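Local coordinates for 2,3-dimethylmalate lyase (Aspergillus niger, PDB 3FA4), which is an enzyme of the phosphoenolpyruvate phosphomutase family, with a TIM-barrel fold, and binds a magnesium ion, at residues A69-I74 and V83-D88; L29-A34 and D40-T45; A47-S52 and G60-N65. One frame throughout, in Å; residues are numbered along the deposited sequence.

Along the chain contact 2 comes first, contact 3 follows, and contact 1 is last. Contacts 1 and 2 each pack a helix on a strand of the parallel barrel sheet. Their strands, 83-86 and 42-44, are neighbours in it, joined by backbone hydrogen bonds of Ile-84 with Leu-42 and Met-44. Contacts 1 and 3 share helix 64-75, and a weak hydrogen bond from Asn-70 to Thr-49 links them. Strand 42-44 of contact 2 runs directly into helix 46-54 of contact 3. The centre of contact 1 is about 10 Å from those of contacts 2 and 3, which are about 16 Å apart. Contact 1 carries the two magnesium ligands, contact 3 lies near the site, and contact 2 is packing within the barrel.

Contact 1: A69-I74 and V83-D88. With MG (magnesium ion), chain N.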
loop_
_atom_site.group_PDB
_atom_site.type_symbol
_atom_site.label_atom_id
_atom_site.label_comp_id
_atom_site.label_asym_id
_atom_site.label_seq_id
_atom_site.Cartn_x
_atom_site.Cartn_y
_atom_site.Cartn_z
ATOM N N ALA B 69 1.550 -5.169 6.522
ATOM C CA ALA B 69 0.719 -4.001 6.870
ATOM C C ALA B 69 -0.237 -4.384 8.013
ATOM O O ALA B 69 -0.427 -3.606 8.988
ATOM C CB ALA B 69 0.027 -3.444 5.705
ATOM N N ASN B 70 -0.710 -5.632 7.967
ATOM C CA ASN B 70 -1.694 -6.137 8.951
ATOM C C ASN B 70 -1.001 -6.426 10.261
ATOM O O ASN B 70 -1.508 -5.989 11.272
ATOM C CB ASN B 70 -2.553 -7.305 8.412
ATOM C CG ASN B 70 -3.930 -7.416 9.111
ATOM O OD1 ASN B 70 -4.644 -6.464 9.236
ATOM N ND2 ASN B 70 -4.291 -8.592 9.521
ATOM N N ALA B 71 0.182 -7.067 10.243
ATOM C CA ALA B 71 0.958 -7.310 11.506
ATOM C C ALA B 71 1.445 -6.053 12.189
ATOM O O ALA B 71 1.382 -5.982 13.422
ATOM C CB ALA B 71 2.154 -8.342 11.289
ATOM N N GLU B 72 1.992 -5.077 11.438
ATOM C CA GLU B 72 2.323 -3.803 12.002
ATOM C C GLU B 72 1.173 -3.058 12.648
ATOM O O GLU B 72 1.370 -2.374 13.654
ATOM C CB GLU B 72 2.913 -2.879 10.981
ATOM C CG GLU B 72 3.416 -1.576 11.629
ATOM C CD GLU B 72 4.253 -0.692 10.708
ATOM O OE1 GLU B 72 4.540 0.458 11.065
ATOM O OE2 GLU B 72 4.555 -1.133 9.601
ATOM N N MET B 73 0.003 -3.088 12.025
ATOM C CA MET B 73 -1.157 -2.511 12.619
ATOM C C MET B 73 -1.558 -3.220 13.927
ATOM O O MET B 73 -1.844 -2.539 14.939
ATOM C CB MET B 73 -2.292 -2.526 11.610
ATOM C CG MET B 73 -3.516 -1.768 12.064
ATOM S SD MET B 73 -4.705 -2.831 12.910
ATOM C CE MET B 73 -4.918 -4.206 11.704
ATOM N N ILE B 74 -1.586 -4.557 13.939
ATOM C CA ILE B 74 -1.957 -5.293 15.185
ATOM C C ILE B 74 -0.911 -5.146 16.304
ATOM O O ILE B 74 -1.255 -4.941 17.447
ATOM C CB ILE B 74 -2.303 -6.800 14.833
ATOM C CG1 ILE B 74 -3.501 -6.826 13.834
ATOM C CG2 ILE B 74 -2.574 -7.627 16.089
ATOM C CD1 ILE B 74 -3.753 -8.199 13.014
ATOM N N VAL B 83 2.919 -9.672 19.664
ATOM C CA VAL B 83 2.180 -10.235 18.551
ATOM C C VAL B 83 2.990 -11.285 17.807
ATOM O O VAL B 83 4.085 -11.036 17.360
ATOM C CB VAL B 83 1.706 -9.141 17.581
ATOM C CG1 VAL B 83 0.957 -9.693 16.367
ATOM C CG2 VAL B 83 0.911 -8.094 18.302
ATOM N N ILE B 84 2.426 -12.466 17.700
ATOM C CA ILE B 84 3.018 -13.583 16.897
ATOM C C ILE B 84 2.303 -13.565 15.588
ATOM O O ILE B 84 1.134 -13.689 15.614
ATOM C CB ILE B 84 2.804 -14.976 17.574
ATOM C CG1 ILE B 84 3.364 -14.909 19.007
ATOM C CG2 ILE B 84 3.486 -16.090 16.749
ATOM C CD1 ILE B 84 2.907 -15.960 19.906
ATOM N N ALA B 85 3.005 -13.386 14.461
ATOM C CA ALA B 85 2.406 -13.229 13.160
ATOM C C ALA B 85 2.679 -14.377 12.171
ATOM O O ALA B 85 3.786 -14.840 12.011
ATOM C CB ALA B 85 2.884 -11.955 12.562
ATOM N N ASP B 86 1.669 -14.814 11.430
ATOM C CA ASP B 86 1.943 -15.771 10.337
ATOM C C ASP B 86 2.936 -15.066 9.360
ATOM O O ASP B 86 2.889 -13.815 9.291
ATOM C CB ASP B 86 0.625 -16.205 9.719
ATOM C CG ASP B 86 0.807 -17.137 8.576
ATOM O OD1 ASP B 86 1.880 -17.804 8.450
ATOM O OD2 ASP B 86 -0.120 -17.197 7.734
ATOM N N ALA B 87 3.892 -15.791 8.721
ATOM C CA ALA B 87 4.754 -15.213 7.664
ATOM C C ALA B 87 4.899 -16.224 6.529
ATOM O O ALA B 87 5.834 -16.130 5.723
ATOM C CB ALA B 87 6.174 -14.811 8.167
ATOM N N ASP B 88 3.987 -17.210 6.493
ATOM C CA ASP B 88 3.959 -18.206 5.445
ATOM C C ASP B 88 5.346 -18.804 5.173
ATOM O O ASP B 88 5.937 -19.371 6.078
ATOM C CB ASP B 88 3.317 -17.624 4.205
ATOM C CG ASP B 88 1.906 -17.109 4.487
ATOM O OD1 ASP B 88 1.130 -17.791 5.198
ATOM O OD2 ASP B 88 1.574 -15.986 4.051
HETATM MG MG MG N . -0.174 -18.924 6.283
HETATM O O HOH W 1 1.077 -20.110 7.285
HETATM O O HOH W 2 -1.617 -17.732 5.512
HETATM O O HOH W 3 -1.841 -19.825 7.508
#
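Ala-71 CB meets Ala-85 CB at 3.9 Å, methyl against methyl. Three residues along the helix, Ile-74 and Val-83 cross at about a right angle, with Ile-74 CG2 at 4.1 Å from Val-83 CG1. The other branch, Val-83 CG2, lies 3.9 Å from Ile-74 O. Val-83 holds CG1 anti to its backbone N (chi1 178°), which turns both methyls to the helix. Tyr-104 and Val-109 also touch Ala-85.

This is helix-on-strand packing in a TIM barrel: helix 64-75 precedes strand 83-86 and lies against it. The strand leads into a DxD pair on the magnesium ion. Asp-86 binds the metal through OD2 at 2.3 Å, and Asp-88 through OD1 at 2.0 Å. Three waters are also on the metal.

The second oxygen of Asp-86 fixes the turn. Asp-88 N donates to Asp-86 OD1 at 2.9 Å in a nearly straight bond (165°), an Asx turn. The N-H comes from above the carboxylate plane, 52° out of it. A metal-bound water donates to Asp-86 OD1 as well. Farther back, the hydroxyl of Tyr-104 bonds to the backbone O of Asp-86.

Contact 2: L29-A34 and D40-T45; sequences LSARVA and DALYMT
Ala-31 and Ala-34 of helix 28-37 receive the side chain of Leu-42. The two segments belong to one beta-alpha-beta unit of the TIM barrel: strand 20-25, helix 28-37, strand 42-44. The contact closes the second half of that unit, packing the helix on the strand that follows it. The backbones come nearest at Ala-31 and Leu-42, whose CA atoms are 7.4 Å apart.

Early in the segment, Ser-30 ties down the start of the helix, since its OG is hydrogen-bonded to Asp-27 OD1 and Tyr-26 N. Ala-31 is the first residue to touch the strand. Its CB lies 4.4 Å from Leu-42 CD1, a loose approach, and its backbone O is as far from Leu-42 CD2. The CB of Arg-32 is directed away from the strand, and its NH2 bonds to Gly-55 O of the second subunit. Val-33 takes the helix onward, with its N bonded to Leu-29 O at 3.0 Å. Ala-34 N bonds to Ser-30 O in the same way. The CB of Ala-34 points toward the strand.

From the strand 40-45 side, Leu-42 makes the contact. Its CG stands anti to the carbonyl carbon (chi1 -51°), and CD1 lies anti to CA (chi2 160°). CD1 reaches Ala-31 and CD2 reaches Ala-34, three residues on. Both alanines and Leu-42 are buried, and the contact is apolar. Around it, Ala-34 also touches Val-25 of the preceding strand, and Leu-42 touches Ile-74 of helix 64-75, so two helices meet on this leucine. The tightest point is between two methyls: Leu-42 CD2 is 3.6 Å from Ala-34 CB.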
loop_
_atom_site.group_PDB
_atom_site.type_symbol
_atom_site.label_atom_id
_atom_site.label_comp_id
_atom_site.label_asym_id
_atom_site.label_seq_id
_atom_site.Cartn_x
_atom_site.Cartn_y
_atom_site.Cartn_z
ATOM N N LEU B 29 -10.277 -4.689 14.854
ATOM C CA LEU B 29 -11.422 -4.989 15.701
ATOM C C LEU B 29 -11.293 -6.187 16.612
ATOM O O LEU B 29 -11.626 -6.104 17.788
ATOM C CB LEU B 29 -12.650 -5.271 14.791
ATOM C CG LEU B 29 -13.653 -4.155 14.608
ATOM C CD1 LEU B 29 -14.804 -4.663 13.849
ATOM C CD2 LEU B 29 -14.090 -3.688 15.993
ATOM N N SER B 30 -10.850 -7.323 16.042
ATOM C CA SER B 30 -10.599 -8.546 16.778
ATOM C C SER B 30 -9.467 -8.359 17.749
ATOM O O SER B 30 -9.529 -8.874 18.836
ATOM C CB SER B 30 -10.284 -9.685 15.856
ATOM O OG SER B 30 -9.468 -9.274 14.808
ATOM N N ALA B 31 -8.423 -7.658 17.294
ATOM C CA ALA B 31 -7.283 -7.241 18.122
ATOM C C ALA B 31 -7.697 -6.396 19.325
ATOM O O ALA B 31 -7.266 -6.697 20.430
ATOM C CB ALA B 31 -6.255 -6.553 17.283
ATOM N N ARG B 32 -8.579 -5.394 19.136
ATOM C CA ARG B 32 -9.119 -4.583 20.239
ATOM C C ARG B 32 -9.956 -5.388 21.198
ATOM O O ARG B 32 -9.791 -5.229 22.423
ATOM C CB ARG B 32 -10.014 -3.438 19.767
ATOM C CG ARG B 32 -9.350 -2.443 18.945
ATOM C CD ARG B 32 -8.582 -1.591 19.851
ATOM N NE ARG B 32 -8.033 -0.455 19.124
ATOM C CZ ARG B 32 -7.437 0.584 19.706
ATOM N NH1 ARG B 32 -7.295 0.654 21.034
ATOM N NH2 ARG B 32 -6.991 1.559 18.952
ATOM N N VAL B 33 -10.892 -6.195 20.670
ATOM C CA VAL B 33 -11.702 -7.123 21.518
ATOM C C VAL B 33 -10.858 -8.084 22.400
ATOM O O VAL B 33 -11.056 -8.193 23.610
ATOM C CB VAL B 33 -12.724 -7.886 20.693
ATOM C CG1 VAL B 33 -13.526 -8.761 21.536
ATOM C CG2 VAL B 33 -13.660 -6.900 19.878
ATOM N N ALA B 34 -9.887 -8.755 21.792
ATOM C CA ALA B 34 -9.003 -9.668 22.513
ATOM C C ALA B 34 -8.165 -8.938 23.578
ATOM O O ALA B 34 -7.979 -9.455 24.695
ATOM C CB ALA B 34 -8.080 -10.375 21.508
ATOM N N ASP B 40 -2.498 -11.194 27.128
ATOM C CA ASP B 40 -1.133 -10.626 27.118
ATOM C C ASP B 40 -0.283 -10.984 25.871
ATOM O O ASP B 40 0.954 -10.847 25.913
ATOM C CB ASP B 40 -0.324 -11.128 28.277
ATOM C CG ASP B 40 -0.759 -10.561 29.594
ATOM O OD1 ASP B 40 -1.257 -9.399 29.708
ATOM O OD2 ASP B 40 -0.536 -11.307 30.579
ATOM N N ALA B 41 -0.937 -11.486 24.824
ATOM C CA ALA B 41 -0.272 -11.857 23.588
ATOM C C ALA B 41 -1.359 -12.048 22.555
ATOM O O ALA B 41 -2.467 -12.419 22.906
ATOM C CB ALA B 41 0.516 -13.151 23.781
ATOM N N LEU B 42 -1.056 -11.771 21.284
ATOM C CA LEU B 42 -2.007 -12.021 20.240
ATOM C C LEU B 42 -1.304 -12.813 19.129
ATOM O O LEU B 42 -0.074 -12.865 19.054
ATOM C CB LEU B 42 -2.550 -10.724 19.687
ATOM C CG LEU B 42 -3.110 -9.627 20.563
ATOM C CD1 LEU B 42 -3.106 -8.328 19.796
ATOM C CD2 LEU B 42 -4.531 -10.007 21.160
ATOM N N TYR B 43 -2.104 -13.451 18.282
ATOM C CA TYR B 43 -1.572 -14.191 17.185
ATOM C C TYR B 43 -2.263 -13.663 15.956
ATOM O O TYR B 43 -3.464 -13.791 15.892
ATOM C CB TYR B 43 -1.836 -15.726 17.358
ATOM C CG TYR B 43 -1.519 -16.506 16.144
ATOM C CD1 TYR B 43 -0.200 -16.628 15.671
ATOM C CD2 TYR B 43 -2.534 -17.039 15.394
ATOM C CE1 TYR B 43 0.098 -17.311 14.491
ATOM C CE2 TYR B 43 -2.255 -17.712 14.179
ATOM C CZ TYR B 43 -0.968 -17.832 13.742
ATOM O OH TYR B 43 -0.779 -18.522 12.586
ATOM N N MET B 44 -1.514 -13.136 14.976
ATOM C CA MET B 44 -2.114 -12.765 13.685
ATOM C C MET B 44 -2.202 -13.918 12.793
ATOM O O MET B 44 -1.176 -14.387 12.276
ATOM C CB MET B 44 -1.304 -11.692 12.974
ATOM C CG MET B 44 -2.000 -11.153 11.784
ATOM S SD MET B 44 -1.001 -10.091 10.768
ATOM C CE MET B 44 -0.233 -11.323 9.646
ATOM N N THR B 45 -3.416 -14.377 12.539
ATOM C CA THR B 45 -3.615 -15.514 11.656
ATOM C C THR B 45 -3.565 -15.099 10.175
ATOM O O THR B 45 -4.146 -14.067 9.781
ATOM C CB THR B 45 -4.979 -16.188 11.979
ATOM O OG1 THR B 45 -5.403 -17.021 10.898
ATOM C CG2 THR B 45 -6.093 -15.142 12.193
#

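Contact 3: A47-S52 and G60-N65; sequences AGTAAS and GICTLN
The sulfur of Cys-62 lies against the helix backbone at Ala-50. Cys-62 SG is 3.6 Å from Ala-50 CA and 3.8 Å from Ala-50 CB. The first torsion of Cys-62 is -50°, with SG anti to its own carbonyl carbon. This brings SG to helix 46-54, where it is also 3.6 Å from Ala-50 N. Thr-49 adds a second surface, its CG2 at 4.2 Å from Cys-62 SG.

Ile-61 is the more contorted side chain. Its CG1 sits between the backbone N and the carbonyl carbon (chi1 46°), a crowded position. The second torsion, 96°, lies away from the usual staggered values. Although CB does not aim at the helix, the end of the side chain comes nearer, with Ile-61 CD1 4.1 Å from Ala-50 CB. The alanine methyl is thus touched by both loop residues.

Thr-49 is split in use. While CG2 faces the sulfur, its OG1 is hydrogen-bonded to Thr-45 O, one turn back in the chain. Thr-63 sits at the N-cap of helix 64-75, and its N bonds to Asp-66 OD2. Ile-61 also packs on Met-96 of the fourth subunit.

The contact joins helix 46-54, which follows the barrel strand 42-44, to the loop that leads into helix 64-75. Between the segments the chemistry is apolar, made by methyl groups and one sulfur. The side chain of Cys-62 is about 8 Å from the magnesium ion, too far to be a ligand in this model; its contacts here are van der Waals ones.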
loop_
_atom_site.group_PDB
_atom_site.type_symbol
_atom_site.label_atom_id
_atom_site.label_comp_id
_atom_site.label_asym_id
_atom_site.label_seq_id
_atom_site.Cartn_x
_atom_site.Cartn_y
_atom_site.Cartn_z
ATOM N N ALA B 47 -4.828 -16.992 7.800
ATOM C CA ALA B 47 -6.083 -17.419 7.179
ATOM C C ALA B 47 -7.119 -16.324 7.329
ATOM O O ALA B 47 -7.838 -16.035 6.396
ATOM C CB ALA B 47 -6.587 -18.746 7.752
ATOM N N GLY B 48 -7.128 -15.688 8.496
ATOM C CA GLY B 48 -7.956 -14.544 8.790
ATOM C C GLY B 48 -7.637 -13.251 8.073
ATOM O O GLY B 48 -8.572 -12.480 7.791
ATOM N N THR B 49 -6.342 -13.001 7.774
ATOM C CA THR B 49 -5.882 -11.841 6.950
ATOM C C THR B 49 -6.355 -12.028 5.521
ATOM O O THR B 49 -6.928 -11.123 4.945
ATOM C CB THR B 49 -4.319 -11.684 7.003
ATOM O OG1 THR B 49 -3.899 -11.607 8.372
ATOM C CG2 THR B 49 -3.760 -10.442 6.237
ATOM N N ALA B 50 -6.126 -13.206 4.944
ATOM C CA ALA B 50 -6.657 -13.556 3.654
ATOM C C ALA B 50 -8.166 -13.371 3.628
ATOM O O ALA B 50 -8.678 -12.850 2.663
ATOM C CB ALA B 50 -6.286 -15.042 3.341
ATOM N N ALA B 51 -8.891 -13.870 4.648
ATOM C CA ALA B 51 -10.372 -13.703 4.729
ATOM C C ALA B 51 -10.807 -12.235 4.846
ATOM O O ALA B 51 -11.687 -11.793 4.107
ATOM C CB ALA B 51 -10.942 -14.526 5.875
ATOM N N SER B 52 -10.156 -11.456 5.729
ATOM C CA SER B 52 -10.496 -10.029 5.910
ATOM C C SER B 52 -9.937 -9.052 4.854
ATOM O O SER B 52 -10.601 -8.148 4.371
ATOM C CB SER B 52 -10.032 -9.624 7.288
ATOM O OG SER B 52 -10.556 -8.384 7.660
ATOM N N GLY B 60 -2.682 -18.689 -0.278
ATOM C CA GLY B 60 -1.403 -18.003 -0.513
ATOM C C GLY B 60 -1.566 -16.786 -1.419
ATOM O O GLY B 60 -0.727 -16.565 -2.331
ATOM N N ILE B 61 -2.616 -15.985 -1.145
ATOM C CA ILE B 61 -2.966 -14.767 -1.923
ATOM C C ILE B 61 -2.543 -13.429 -1.278
ATOM O O ILE B 61 -2.605 -12.390 -1.921
ATOM C CB ILE B 61 -4.445 -14.757 -2.435
ATOM C CG1 ILE B 61 -5.381 -15.165 -1.302
ATOM C CG2 ILE B 61 -4.646 -15.779 -3.488
ATOM C CD1 ILE B 61 -5.965 -13.981 -0.577
ATOM N N CYS B 62 -2.078 -13.474 -0.026
ATOM C CA CYS B 62 -1.465 -12.343 0.604
ATOM C C CYS B 62 0.018 -12.266 0.197
ATOM O O CYS B 62 0.761 -13.283 0.263
ATOM C CB CYS B 62 -1.590 -12.436 2.119
ATOM S SG CYS B 62 -3.282 -12.790 2.756
ATOM N N THR B 63 0.421 -11.066 -0.240
ATOM C CA THR B 63 1.844 -10.715 -0.459
ATOM C C THR B 63 2.574 -10.331 0.865
ATOM O O THR B 63 1.974 -10.261 1.933
ATOM C CB THR B 63 1.973 -9.594 -1.428
ATOM O OG1 THR B 63 1.386 -8.441 -0.819
ATOM C CG2 THR B 63 1.212 -9.889 -2.810
ATOM N N LEU B 64 3.874 -10.053 0.781
ATOM C CA LEU B 64 4.591 -9.452 1.929
ATOM C C LEU B 64 3.881 -8.138 2.397
ATOM O O LEU B 64 3.655 -7.950 3.599
ATOM C CB LEU B 64 6.066 -9.170 1.572
ATOM C CG LEU B 64 6.935 -8.486 2.643
ATOM C CD1 LEU B 64 6.842 -9.190 4.118
ATOM C CD2 LEU B 64 8.323 -8.390 2.079
ATOM N N ASN B 65 3.598 -7.254 1.429
ATOM C CA ASN B 65 2.906 -6.002 1.647
ATOM C C ASN B 65 1.626 -6.165 2.509
ATOM O O ASN B 65 1.485 -5.529 3.540
ATOM C CB ASN B 65 2.525 -5.408 0.303
ATOM C CG ASN B 65 3.725 -5.127 -0.592
ATOM O OD1 ASN B 65 4.516 -6.007 -0.873
ATOM N ND2 ASN B 65 3.807 -3.923 -1.106
#